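PDB 7ML9: insecticidal protein from Brevibacillus laterosporus, which probably kills insect cells such as those of the western corn rootworm by forming beta-barrel pores in their membranes, as in the epsilon-toxin/MTX2 family. Local coordinates for residues V28-R31 with A36-D39; F44-N49 with K252-F257; S24-Q29 with F257-P262; K87-W92 with G264-V269; W48-K53 with Q59-P64. All coordinates share one frame; numbering follows the deposited sequence.

Interaction 1: V28-R31 with A36-D39. With NA (sodium ion), chain F; EDO (1,2-ethanediol), chain H.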
# COMPACT_ATOMS: atom_id res chain seq x y z
N VAL A 28 -2.35 2.10 19.18
CA VAL A 28 -2.34 0.68 19.49
C VAL A 28 -2.15 0.45 20.99
O VAL A 28 -2.84 -0.38 21.60
CB VAL A 28 -1.27 -0.03 18.65
CG1 VAL A 28 -1.12 -1.49 19.10
CG2 VAL A 28 -1.63 0.05 17.13
N GLN A 29 -1.21 1.17 21.61
CA GLN A 29 -0.99 0.96 23.05
C GLN A 29 -2.23 1.31 23.87
O GLN A 29 -2.60 0.58 24.80
CB GLN A 29 0.21 1.77 23.51
CG GLN A 29 1.53 1.19 23.07
CD GLN A 29 2.67 2.10 23.40
OE1 GLN A 29 3.04 2.97 22.61
NE2 GLN A 29 3.22 1.93 24.59
N GLU A 30 -2.89 2.43 23.54
CA GLU A 30 -4.08 2.81 24.28
C GLU A 30 -5.21 1.81 24.06
O GLU A 30 -5.96 1.50 25.00
CB GLU A 30 -4.53 4.22 23.92
CG GLU A 30 -5.80 4.66 24.66
CD GLU A 30 -5.65 4.65 26.19
OE1 GLU A 30 -6.68 4.51 26.89
OE2 GLU A 30 -4.51 4.78 26.71
N ARG A 31 -5.34 1.26 22.84
CA ARG A 31 -6.37 0.25 22.62
C ARG A 31 -6.08 -1.04 23.38
O ARG A 31 -7.01 -1.71 23.84
CB ARG A 31 -6.55 -0.03 21.12
CG ARG A 31 -7.15 1.14 20.33
CD ARG A 31 -8.47 1.67 20.90
NE ARG A 31 -9.55 0.68 20.84
CZ ARG A 31 -10.62 0.68 21.63
NH1 ARG A 31 -10.77 1.64 22.55
NH2 ARG A 31 -11.55 -0.26 21.51
N ALA A 36 -7.48 -4.45 28.23
CA ALA A 36 -7.38 -4.91 29.63
C ALA A 36 -8.58 -4.42 30.45
O ALA A 36 -9.15 -5.18 31.24
CB ALA A 36 -6.06 -4.45 30.27
N ARG A 37 -8.97 -3.15 30.28
CA ARG A 37 -10.12 -2.62 31.00
C ARG A 37 -11.41 -3.36 30.62
O ARG A 37 -12.29 -3.54 31.47
CB ARG A 37 -10.27 -1.12 30.74
CG ARG A 37 -9.08 -0.28 31.23
CD ARG A 37 -9.16 1.16 30.75
NE ARG A 37 -7.95 1.88 31.12
CZ ARG A 37 -7.19 2.57 30.27
NH1 ARG A 37 -7.53 2.67 28.98
NH2 ARG A 37 -6.10 3.19 30.73
N GLU A 38 -11.55 -3.77 29.36
CA GLU A 38 -12.77 -4.49 28.94
C GLU A 38 -12.87 -5.83 29.64
O GLU A 38 -13.94 -6.19 30.16
CB GLU A 38 -12.79 -4.70 27.42
CG GLU A 38 -12.78 -3.44 26.61
CD GLU A 38 -14.15 -2.84 26.45
OE1 GLU A 38 -15.13 -3.46 26.92
OE2 GLU A 38 -14.25 -1.75 25.84
N ASP A 39 -11.78 -6.59 29.66
CA ASP A 39 -11.78 -7.89 30.32
C ASP A 39 -12.08 -7.74 31.81
O ASP A 39 -12.87 -8.50 32.37
CB ASP A 39 -10.44 -8.57 30.11
CG ASP A 39 -10.39 -9.99 30.67
OD1 ASP A 39 -11.44 -10.65 30.83
OD2 ASP A 39 -9.27 -10.46 30.93
NA NA F . -9.37 4.53 25.64
C1 EDO H . -8.59 -14.00 31.23
O1 EDO H . -9.62 -13.00 31.36
C2 EDO H . -8.41 -14.37 29.76
O2 EDO H . -7.85 -15.68 29.70
O HOH W 1 -4.57 5.00 29.43

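Interaction 2: F44-N49 with K252-F257. With EDO (1,2-ethanediol), chain E.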
# COMPACT_ATOMS: atom_id res chain seq x y z
N PHE A 44 -16.10 -9.07 35.91
CA PHE A 44 -16.86 -8.76 37.12
C PHE A 44 -18.35 -8.66 36.84
O PHE A 44 -19.17 -9.03 37.69
CB PHE A 44 -16.37 -7.45 37.74
CG PHE A 44 -15.08 -7.59 38.49
CD1 PHE A 44 -14.92 -8.60 39.44
CD2 PHE A 44 -14.02 -6.73 38.25
CE1 PHE A 44 -13.73 -8.74 40.13
CE2 PHE A 44 -12.83 -6.87 38.94
CZ PHE A 44 -12.68 -7.87 39.87
N ASN A 45 -18.72 -8.18 35.65
CA ASN A 45 -20.13 -8.10 35.32
C ASN A 45 -20.77 -9.48 35.25
O ASN A 45 -21.93 -9.64 35.63
CB ASN A 45 -20.33 -7.35 34.00
CG ASN A 45 -20.11 -5.88 34.16
OD1 ASN A 45 -20.03 -5.37 35.28
ND2 ASN A 45 -20.03 -5.17 33.04
N GLU A 46 -20.02 -10.49 34.77
CA GLU A 46 -20.53 -11.85 34.82
C GLU A 46 -20.58 -12.34 36.27
O GLU A 46 -21.56 -12.99 36.67
CB GLU A 46 -19.66 -12.80 33.99
CG GLU A 46 -19.70 -12.50 32.45
CD GLU A 46 -18.95 -13.51 31.59
OE1 GLU A 46 -18.20 -14.36 32.13
OE2 GLU A 46 -19.10 -13.44 30.35
N ALA A 47 -19.54 -12.04 37.05
CA ALA A 47 -19.45 -12.58 38.41
C ALA A 47 -20.54 -12.03 39.31
O ALA A 47 -21.02 -12.74 40.19
CB ALA A 47 -18.08 -12.26 39.01
N TRP A 48 -20.95 -10.78 39.09
CA TRP A 48 -21.79 -10.08 40.04
C TRP A 48 -23.04 -9.49 39.43
O TRP A 48 -23.80 -8.83 40.14
CB TRP A 48 -20.98 -8.95 40.73
CG TRP A 48 -19.83 -9.45 41.56
CD1 TRP A 48 -18.51 -9.16 41.39
CD2 TRP A 48 -19.90 -10.32 42.70
NE1 TRP A 48 -17.75 -9.79 42.35
CE2 TRP A 48 -18.59 -10.51 43.16
CE3 TRP A 48 -20.96 -10.95 43.38
CZ2 TRP A 48 -18.29 -11.31 44.27
CZ3 TRP A 48 -20.66 -11.75 44.48
CH2 TRP A 48 -19.34 -11.91 44.92
N ASN A 49 -23.27 -9.70 38.12
CA ASN A 49 -24.43 -9.13 37.41
C ASN A 49 -24.47 -7.61 37.49
O ASN A 49 -25.54 -7.01 37.61
CB ASN A 49 -25.73 -9.74 37.92
CG ASN A 49 -25.84 -11.19 37.58
OD1 ASN A 49 -25.77 -12.06 38.45
ND2 ASN A 49 -25.95 -11.48 36.29
N LYS A 252 -16.74 -12.47 23.51
CA LYS A 252 -17.78 -11.90 24.36
C LYS A 252 -18.46 -10.68 23.79
O LYS A 252 -19.51 -10.28 24.30
CB LYS A 252 -17.19 -11.48 25.72
CG LYS A 252 -16.50 -12.56 26.50
CD LYS A 252 -17.48 -13.35 27.34
CE LYS A 252 -16.79 -14.47 28.08
NZ LYS A 252 -17.86 -15.33 28.69
N GLY A 253 -17.88 -10.03 22.79
CA GLY A 253 -18.43 -8.75 22.41
C GLY A 253 -18.07 -7.61 23.33
O GLY A 253 -18.80 -6.62 23.38
N TRP A 254 -16.97 -7.71 24.06
CA TRP A 254 -16.54 -6.63 24.95
C TRP A 254 -15.60 -5.69 24.21
O TRP A 254 -14.42 -5.98 24.05
CB TRP A 254 -15.84 -7.19 26.18
CG TRP A 254 -16.70 -8.09 27.05
CD1 TRP A 254 -18.06 -8.22 27.04
CD2 TRP A 254 -16.22 -8.98 28.07
NE1 TRP A 254 -18.46 -9.15 27.99
CE2 TRP A 254 -17.34 -9.62 28.63
CE3 TRP A 254 -14.94 -9.30 28.56
CZ2 TRP A 254 -17.23 -10.56 29.66
CZ3 TRP A 254 -14.83 -10.23 29.58
CH2 TRP A 254 -15.97 -10.86 30.12
N GLY A 255 -16.11 -4.52 23.82
CA GLY A 255 -15.31 -3.52 23.14
C GLY A 255 -15.20 -3.76 21.64
O GLY A 255 -15.51 -4.84 21.12
N ASP A 256 -14.75 -2.71 20.94
CA ASP A 256 -14.61 -2.72 19.48
C ASP A 256 -13.14 -2.92 19.14
O ASP A 256 -12.33 -2.00 19.27
CB ASP A 256 -15.14 -1.42 18.89
CG ASP A 256 -15.08 -1.39 17.36
OD1 ASP A 256 -14.72 -2.41 16.74
OD2 ASP A 256 -15.39 -0.33 16.77
N PHE A 257 -12.78 -4.13 18.72
CA PHE A 257 -11.41 -4.40 18.29
C PHE A 257 -11.40 -4.97 16.88
O PHE A 257 -10.73 -5.96 16.62
CB PHE A 257 -10.72 -5.33 19.29
CG PHE A 257 -10.65 -4.73 20.67
CD1 PHE A 257 -9.70 -3.78 20.97
CD2 PHE A 257 -11.60 -5.07 21.64
CE1 PHE A 257 -9.65 -3.18 22.22
CE2 PHE A 257 -11.56 -4.47 22.89
CZ PHE A 257 -10.58 -3.52 23.18
C1 EDO E . -21.76 -10.72 27.67
O1 EDO E . -20.92 -10.57 26.53
C2 EDO E . -21.31 -11.96 28.41
O2 EDO E . -20.37 -11.56 29.41

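Interaction 3: S24-Q29 with F257-P262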
# COMPACT_ATOMS: atom_id res chain seq x y z
N SER A 24 -7.18 8.50 9.40
CA SER A 24 -7.49 8.08 10.76
C SER A 24 -6.29 7.32 11.35
O SER A 24 -5.39 6.93 10.61
CB SER A 24 -8.74 7.22 10.78
OG SER A 24 -8.80 6.42 9.61
N SER A 25 -6.27 7.14 12.67
CA SER A 25 -5.18 6.45 13.34
C SER A 25 -5.74 5.55 14.44
O SER A 25 -6.76 5.85 15.06
CB SER A 25 -4.18 7.42 13.97
OG SER A 25 -3.00 6.72 14.35
N THR A 26 -5.04 4.44 14.67
CA THR A 26 -5.30 3.58 15.82
C THR A 26 -4.12 3.74 16.77
O THR A 26 -2.97 3.48 16.39
CB THR A 26 -5.46 2.13 15.41
OG1 THR A 26 -6.61 2.00 14.57
CG2 THR A 26 -5.62 1.23 16.65
N ASP A 27 -4.40 4.21 17.99
CA ASP A 27 -3.38 4.29 19.04
C ASP A 27 -3.30 2.90 19.65
O ASP A 27 -4.10 2.55 20.52
CB ASP A 27 -3.75 5.36 20.06
CG ASP A 27 -2.71 5.53 21.17
OD1 ASP A 27 -1.94 4.59 21.47
OD2 ASP A 27 -2.67 6.61 21.76
N VAL A 28 -2.35 2.10 19.18
CA VAL A 28 -2.34 0.68 19.49
C VAL A 28 -2.15 0.45 20.99
O VAL A 28 -2.84 -0.38 21.60
CB VAL A 28 -1.27 -0.03 18.65
CG1 VAL A 28 -1.12 -1.49 19.10
CG2 VAL A 28 -1.63 0.05 17.13
N GLN A 29 -1.21 1.17 21.61
CA GLN A 29 -0.99 0.96 23.05
C GLN A 29 -2.23 1.31 23.87
O GLN A 29 -2.60 0.58 24.80
CB GLN A 29 0.21 1.77 23.51
CG GLN A 29 1.53 1.19 23.07
CD GLN A 29 2.67 2.10 23.40
OE1 GLN A 29 3.04 2.97 22.61
NE2 GLN A 29 3.22 1.93 24.59
N PHE A 257 -12.78 -4.13 18.72
CA PHE A 257 -11.41 -4.40 18.29
C PHE A 257 -11.40 -4.97 16.88
O PHE A 257 -10.73 -5.96 16.62
CB PHE A 257 -10.72 -5.33 19.29
CG PHE A 257 -10.65 -4.73 20.67
CD1 PHE A 257 -9.70 -3.78 20.97
CD2 PHE A 257 -11.60 -5.07 21.64
CE1 PHE A 257 -9.65 -3.18 22.22
CE2 PHE A 257 -11.56 -4.47 22.89
CZ PHE A 257 -10.58 -3.52 23.18
N ARG A 258 -12.16 -4.33 15.99
CA ARG A 258 -12.42 -4.91 14.67
C ARG A 258 -11.15 -5.06 13.84
O ARG A 258 -11.09 -5.94 12.97
CB ARG A 258 -13.44 -4.07 13.92
CG ARG A 258 -14.88 -4.47 14.22
CD ARG A 258 -15.88 -3.62 13.45
NE ARG A 258 -16.20 -2.39 14.17
CZ ARG A 258 -16.58 -1.26 13.59
NH1 ARG A 258 -16.70 -1.19 12.27
NH2 ARG A 258 -16.84 -0.20 14.34
N ASN A 259 -10.14 -4.24 14.06
CA ASN A 259 -8.91 -4.33 13.28
C ASN A 259 -7.79 -5.03 14.04
O ASN A 259 -6.61 -4.85 13.70
CB ASN A 259 -8.47 -2.94 12.79
CG ASN A 259 -8.12 -1.99 13.92
OD1 ASN A 259 -8.73 -2.01 14.98
ND2 ASN A 259 -7.13 -1.13 13.67
N PHE A 260 -8.13 -5.85 15.04
CA PHE A 260 -7.18 -6.67 15.77
C PHE A 260 -7.53 -8.13 15.55
O PHE A 260 -8.71 -8.49 15.43
CB PHE A 260 -7.20 -6.39 17.28
CG PHE A 260 -6.68 -5.03 17.68
CD1 PHE A 260 -7.42 -3.89 17.42
CD2 PHE A 260 -5.46 -4.90 18.34
CE1 PHE A 260 -6.95 -2.64 17.80
CE2 PHE A 260 -4.99 -3.65 18.73
CZ PHE A 260 -5.73 -2.52 18.45
N GLN A 261 -6.51 -8.98 15.55
CA GLN A 261 -6.67 -10.40 15.36
C GLN A 261 -5.70 -11.10 16.30
O GLN A 261 -4.51 -10.73 16.33
CB GLN A 261 -6.37 -10.75 13.90
CG GLN A 261 -6.61 -12.16 13.48
CD GLN A 261 -6.29 -12.30 11.99
OE1 GLN A 261 -6.98 -11.76 11.14
NE2 GLN A 261 -5.21 -13.01 11.69
N PRO A 262 -6.13 -12.12 17.05
CA PRO A 262 -5.18 -12.85 17.89
C PRO A 262 -4.22 -13.68 17.06
O PRO A 262 -4.56 -14.17 15.97
CB PRO A 262 -6.08 -13.74 18.76
CG PRO A 262 -7.36 -13.85 18.03
CD PRO A 262 -7.52 -12.58 17.21

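Interaction 4: K87-W92 with G264-V269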
# COMPACT_ATOMS: atom_id res chain seq x y z
N LYS A 87 5.66 -4.79 22.79
CA LYS A 87 6.74 -4.93 21.82
C LYS A 87 6.14 -5.01 20.43
O LYS A 87 5.15 -5.70 20.23
CB LYS A 87 7.56 -6.20 22.12
CG LYS A 87 8.74 -6.42 21.20
CD LYS A 87 9.72 -7.39 21.85
CE LYS A 87 11.13 -7.21 21.30
NZ LYS A 87 11.28 -7.89 19.99
N VAL A 88 6.74 -4.31 19.47
CA VAL A 88 6.39 -4.52 18.07
C VAL A 88 7.30 -5.63 17.56
O VAL A 88 8.52 -5.46 17.50
CB VAL A 88 6.54 -3.24 17.24
CG1 VAL A 88 6.14 -3.51 15.81
CG2 VAL A 88 5.68 -2.12 17.84
N ASN A 89 6.72 -6.78 17.22
CA ASN A 89 7.51 -7.95 16.83
C ASN A 89 7.83 -7.98 15.34
O ASN A 89 8.93 -8.39 14.96
CB ASN A 89 6.77 -9.23 17.19
CG ASN A 89 6.44 -9.32 18.66
OD1 ASN A 89 7.30 -9.11 19.50
ND2 ASN A 89 5.18 -9.64 18.97
N ASN A 90 6.88 -7.59 14.50
CA ASN A 90 7.10 -7.54 13.07
C ASN A 90 6.08 -6.60 12.45
O ASN A 90 5.03 -6.31 13.02
CB ASN A 90 7.03 -8.93 12.43
CG ASN A 90 7.67 -8.96 11.06
OD1 ASN A 90 8.55 -8.16 10.75
ND2 ASN A 90 7.21 -9.88 10.22
N ALA A 91 6.44 -6.09 11.28
CA ALA A 91 5.52 -5.24 10.54
C ALA A 91 5.70 -5.51 9.05
O ALA A 91 6.83 -5.73 8.59
CB ALA A 91 5.75 -3.76 10.85
N TRP A 92 4.60 -5.53 8.31
CA TRP A 92 4.65 -5.87 6.90
C TRP A 92 3.46 -5.22 6.19
O TRP A 92 2.55 -4.70 6.82
CB TRP A 92 4.69 -7.39 6.68
CG TRP A 92 3.43 -8.16 7.03
CD1 TRP A 92 2.48 -8.62 6.16
CD2 TRP A 92 3.02 -8.61 8.34
NE1 TRP A 92 1.50 -9.31 6.84
CE2 TRP A 92 1.81 -9.32 8.18
CE3 TRP A 92 3.57 -8.48 9.62
CZ2 TRP A 92 1.12 -9.88 9.26
CZ3 TRP A 92 2.88 -9.04 10.69
CH2 TRP A 92 1.67 -9.73 10.50
N GLY A 264 -1.73 -16.40 18.60
CA GLY A 264 -1.10 -17.02 19.76
C GLY A 264 -1.13 -16.04 20.93
O GLY A 264 -2.17 -15.46 21.26
N ARG A 265 0.04 -15.82 21.54
CA ARG A 265 0.15 -14.85 22.64
C ARG A 265 0.15 -13.40 22.16
O ARG A 265 -0.03 -12.50 22.99
CB ARG A 265 1.43 -15.11 23.45
CG ARG A 265 1.52 -16.50 24.07
CD ARG A 265 2.88 -16.71 24.76
NE ARG A 265 3.17 -15.66 25.73
CZ ARG A 265 2.77 -15.68 27.00
NH1 ARG A 265 2.06 -16.71 27.45
NH2 ARG A 265 3.06 -14.67 27.81
N ASP A 266 0.33 -13.15 20.87
CA ASP A 266 0.41 -11.80 20.33
C ASP A 266 -0.92 -11.42 19.68
O ASP A 266 -1.87 -12.21 19.62
CB ASP A 266 1.56 -11.69 19.31
CG ASP A 266 2.88 -12.24 19.84
OD1 ASP A 266 3.39 -11.71 20.86
OD2 ASP A 266 3.40 -13.22 19.24
N VAL A 267 -0.98 -10.18 19.18
CA VAL A 267 -2.10 -9.75 18.36
C VAL A 267 -1.53 -9.11 17.09
O VAL A 267 -0.43 -8.54 17.09
CB VAL A 267 -3.06 -8.77 19.08
CG1 VAL A 267 -3.51 -9.30 20.48
CG2 VAL A 267 -2.42 -7.44 19.21
N ILE A 268 -2.29 -9.21 16.01
CA ILE A 268 -1.97 -8.53 14.76
C ILE A 268 -2.95 -7.38 14.59
O ILE A 268 -4.16 -7.58 14.69
CB ILE A 268 -2.03 -9.49 13.56
CG1 ILE A 268 -1.00 -10.60 13.71
CG2 ILE A 268 -1.84 -8.74 12.24
CD1 ILE A 268 -1.21 -11.76 12.76
N VAL A 269 -2.43 -6.18 14.36
CA VAL A 269 -3.26 -5.00 14.16
C VAL A 269 -3.12 -4.55 12.71
O VAL A 269 -2.03 -4.64 12.13
CB VAL A 269 -2.90 -3.88 15.15
CG1 VAL A 269 -1.47 -3.38 14.97
CG2 VAL A 269 -3.90 -2.75 15.05

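Interaction 5: W48-K53 with Q59-P64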
# COMPACT_ATOMS: atom_id res chain seq x y z
N TRP A 48 -20.95 -10.78 39.09
CA TRP A 48 -21.79 -10.08 40.04
C TRP A 48 -23.04 -9.49 39.43
O TRP A 48 -23.80 -8.83 40.14
CB TRP A 48 -20.98 -8.95 40.73
CG TRP A 48 -19.83 -9.45 41.56
CD1 TRP A 48 -18.51 -9.16 41.39
CD2 TRP A 48 -19.90 -10.32 42.70
NE1 TRP A 48 -17.75 -9.79 42.35
CE2 TRP A 48 -18.59 -10.51 43.16
CE3 TRP A 48 -20.96 -10.95 43.38
CZ2 TRP A 48 -18.29 -11.31 44.27
CZ3 TRP A 48 -20.66 -11.75 44.48
CH2 TRP A 48 -19.34 -11.91 44.92
N ASN A 49 -23.27 -9.70 38.12
CA ASN A 49 -24.43 -9.13 37.41
C ASN A 49 -24.47 -7.61 37.49
O ASN A 49 -25.54 -7.01 37.61
CB ASN A 49 -25.73 -9.74 37.92
CG ASN A 49 -25.84 -11.19 37.58
OD1 ASN A 49 -25.77 -12.06 38.45
ND2 ASN A 49 -25.95 -11.48 36.29
N THR A 50 -23.30 -6.98 37.40
CA THR A 50 -23.18 -5.53 37.44
C THR A 50 -23.13 -4.97 36.02
O THR A 50 -23.14 -5.72 35.04
CB THR A 50 -21.92 -5.14 38.21
OG1 THR A 50 -20.87 -6.06 37.89
CG2 THR A 50 -22.18 -5.18 39.73
N ASN A 51 -23.05 -3.65 35.90
CA ASN A 51 -22.95 -2.97 34.61
C ASN A 51 -21.73 -2.03 34.58
O ASN A 51 -21.80 -0.90 34.08
CB ASN A 51 -24.23 -2.22 34.30
CG ASN A 51 -24.47 -1.02 35.23
OD1 ASN A 51 -23.88 -0.93 36.32
ND2 ASN A 51 -25.30 -0.09 34.79
N PHE A 52 -20.60 -2.49 35.12
CA PHE A 52 -19.36 -1.71 35.10
C PHE A 52 -18.91 -1.45 33.66
O PHE A 52 -19.04 -2.32 32.79
CB PHE A 52 -18.23 -2.44 35.83
CG PHE A 52 -18.45 -2.61 37.33
CD1 PHE A 52 -18.70 -1.51 38.14
CD2 PHE A 52 -18.39 -3.86 37.92
CE1 PHE A 52 -18.89 -1.66 39.51
CE2 PHE A 52 -18.58 -4.02 39.30
CZ PHE A 52 -18.84 -2.92 40.09
N LYS A 53 -18.33 -0.26 33.43
CA LYS A 53 -17.74 0.14 32.16
C LYS A 53 -16.22 0.01 32.23
O LYS A 53 -15.65 0.05 33.33
CB LYS A 53 -18.12 1.58 31.83
CG LYS A 53 -19.60 1.88 31.92
CD LYS A 53 -20.38 1.20 30.82
CE LYS A 53 -21.77 1.81 30.67
NZ LYS A 53 -22.53 1.82 31.96
N GLN A 59 -15.73 3.11 40.31
CA GLN A 59 -17.11 3.16 39.87
C GLN A 59 -17.93 2.21 40.73
O GLN A 59 -17.40 1.32 41.40
CB GLN A 59 -17.26 2.83 38.37
CG GLN A 59 -16.92 1.40 37.99
CD GLN A 59 -16.83 1.19 36.46
OE1 GLN A 59 -17.80 1.44 35.73
NE2 GLN A 59 -15.69 0.71 36.00
N PHE A 60 -19.25 2.43 40.72
CA PHE A 60 -20.17 1.59 41.47
C PHE A 60 -21.29 1.15 40.55
O PHE A 60 -21.54 1.75 39.50
CB PHE A 60 -20.74 2.30 42.72
CG PHE A 60 -21.64 3.48 42.40
CD1 PHE A 60 -22.99 3.30 42.12
CD2 PHE A 60 -21.13 4.77 42.41
CE1 PHE A 60 -23.80 4.38 41.84
CE2 PHE A 60 -21.94 5.85 42.13
CZ PHE A 60 -23.28 5.65 41.85
N SER A 61 -21.96 0.08 40.94
CA SER A 61 -23.03 -0.44 40.11
C SER A 61 -23.93 -1.29 40.99
O SER A 61 -23.47 -1.93 41.94
CB SER A 61 -22.46 -1.25 38.94
OG SER A 61 -23.35 -2.27 38.54
N TYR A 62 -25.21 -1.30 40.66
CA TYR A 62 -26.19 -2.02 41.46
C TYR A 62 -26.35 -3.43 40.90
O TYR A 62 -26.71 -3.60 39.73
CB TYR A 62 -27.53 -1.30 41.50
CG TYR A 62 -28.60 -2.13 42.16
CD1 TYR A 62 -28.52 -2.44 43.52
CD2 TYR A 62 -29.68 -2.63 41.43
CE1 TYR A 62 -29.49 -3.22 44.13
CE2 TYR A 62 -30.66 -3.41 42.04
CZ TYR A 62 -30.55 -3.70 43.39
OH TYR A 62 -31.52 -4.47 44.01
N SER A 63 -26.08 -4.44 41.73
CA SER A 63 -26.27 -5.81 41.30
C SER A 63 -27.61 -6.32 41.83
O SER A 63 -27.84 -6.27 43.05
CB SER A 63 -25.15 -6.69 41.82
OG SER A 63 -25.60 -8.02 42.02
N PRO A 64 -28.51 -6.80 40.97
CA PRO A 64 -29.77 -7.36 41.47
C PRO A 64 -29.57 -8.52 42.43
O PRO A 64 -30.48 -8.82 43.21
CB PRO A 64 -30.49 -7.81 40.19
CG PRO A 64 -29.84 -7.03 39.09
CD PRO A 64 -28.41 -6.87 39.50

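Interaction 1: V28-R31 with A36-D39
E30 and R37 are joined by a salt bridge along the outside of helix 28-48, seven residues or roughly two turns apart, a wider spacing than the i to i+4 bridge. R37 NH1 donates to E30 OE1 at 2.9 Å with an N-H...O angle of 152°. The carboxylate lies near the guanidinium plane, whereas NH1 meets OE1 from above the carboxylate plane, 35° out of it. Glutamate reaches the bond by a bend at chi2 (60°), and the long arginine by running extended from CG to NE.

A water adds a second bridge, giving a proton to E30 OE2 and taking one from R37 NH2. R37 NE is salt-bridged to D56, so the guanidinium is gripped from several directions and its rotation is probably fixed.

Metal binding completes the set: E30 belongs with D34 to a sodium site, and the nearby cations probably stabilise its negative charge. OE1 serves two partners, R37 NH1 and the sodium ion, the latter 3.0 Å from OE1.

Interaction 2: F44-N49 with K252-F257
E46 and K252 meet from opposite directions, and their charged ends form the tight part of this contact. K252 NZ lies 2.8 Å from E46 OE2 in a salt bridge that uses the syn lone pair of that oxygen. E46 is extended beyond CG, so its carboxylate stands well off helix 28-48, while a bend at chi2 (-86°) turns the lysine chain across to it. The methylenes of K252 follow the ammonium group in, with CD 3.4 Å from E46 OE2. W254 packs beside them: its CZ2 is 3.5 Å from E46 OE2, and K252 CB lies over one ring face, toward the rim. A long aliphatic lysine suits this place because its carbons can lie against the indole while its charge reaches the acid.

The turn that brings K252 and W254 together is a Schellman motif closing helix 242-252, with W254 N bonded to C249 O and G253 N to Q250 O. G253 is its C-prime residue, with a positive phi (78°) that glycine adopts easily; the chain leaves the helix there, and the indole comes to lie against the lysine side chain.

The looser side belongs to the surface. E46 and K252 are exposed, and a 1,2-ethanediol molecule, probably from the crystallisation liquor, sits beside them. W254 NE1 makes just weak hydrogen bonds to the diol, 3.2 Å to O1 in the shorter case. W254 also packs against D39 and T43 of helix 28-48.

Interaction 3: S24-Q29 with F257-P262
T26 and N259 face each other across a sparse contact, and their polar ends meet in one hydrogen bond. In the conformer described here, one of two, N259 ND2 donates to T26 OG1 at 3.3 Å, a long bond with an N-H...O angle of 137°, the hydroxyl tilted from the amide plane; it may not persist in the other. Threonine offers two branches: OG1 takes the amide, while CG2, anti to the backbone N, turns to F260 and lies 4.2 Å from its CZ. V28 adds CG1 at 4.4 Å from F260 CE2, so methyl groups of two residues border the aromatic ring.

Further out, a type I turn from F257 to F260, closed by F260 N bonding to F257 O, sets N259 and F260 side by side. N259 ND2 also bonds K270 O, and F257 CD1 lies over a face of the F260 ring. D27 is the N-cap, its OD1 accepting from E30 N. The arrangement is a strand-to-helix junction, strand 25-27 passing into helix 28-48, packed against the turn leading into strand 260-263 of the mixed sheet.

Interaction 4: K87-W92 with G264-V269
N89 and D266 mark the closest backbone approach, their CA atoms 8.8 Å apart, too far for main-chain pairing between the two strands. Strand 201-229 pairs with both strand 86-115 and strand 266-289, and a classic beta bulge occurs where N89 and N90 both face N222. The contact is therefore left to side chains.

N89 ND2 gives a weak hydrogen bond to D266 OD1, 3.3 Å long and bent to 123°, the amide and carboxylate planes turned 61° from each other. The same amide also binds N222, its stronger partner, so asparagine spans from its own neighbour to the acid beyond. Farther along, W92 and I268 meet at about a right angle, with W92 CH2 4.0 Å from I268 CG2 and slightly farther from CD1. A chi1 of 69° sets W92 CG between the backbone N and the carbonyl carbon; the indole also stacks with Y220.

One weak, bent hydrogen bond from an amide and a small apolar contact imply a modest attraction. D266, partly exposed and facing a polar N-H donor, probably keeps its charge.

Interaction 5: W48-K53 with Q59-P64
Q59 reaches back to the backbone of K53 and binds it at both ends of its amide. K53 N donates to Q59 OE1 at 2.9 Å, and Q59 NE2 donates to K53 O at 2.8 Å, a nearly straight bond (170°) in the carbonyl plane. Glutamine suits this place since one flat group serves a donor and an acceptor, mimicking a strand partner.

Serine hydroxyls provide the other polar links. S61 OG donates to N51 OD1 at 2.6 Å, and S63 OG donates to W48 O at 2.7 Å, nearly along the C=O axis. Both serines hold OG anti to the backbone N, turned to the 48-53 chain.

Apolar contact centres on F52. Its CD1 meets Q59 CG at 3.4 Å and its CE1 lies 3.6 Å from S61 CB, while T50 CG2 touches S63 CB.

The 48-53 loop thus runs beside strand 59-63, which pairs with strand 69-71. F52 is wedged between V69 and L71 of that strand and A41 and F44 of helix 28-48, where N45 OD1 also holds T50 OG1 and F52 N.

How the interactions relate
Helix 28-48 carries or borders four of the five contacts: interaction 1 lies along it, interaction 3 at its start, and interactions 2 and 5 towards its end. Interactions 1 and 3 have centres about 10 Å apart and share V28 and Q29; R31 packs its CB on F260. R31 also reaches interaction 2, where its NH2 lies 2.9 Å from D256 O. Interactions 2 and 5, centres about 11 Å apart, meet through N45, whose OD1 is 2.8 Å from T50 OG1. Interaction 4, between two strands, joins interaction 3 through the sheet, with Q261 O 2.7 Å from I268 N, but lies about 34 Å from interaction 5 between centres. The sodium ion is bound within interaction 1, about 13 Å from the W254 side chain.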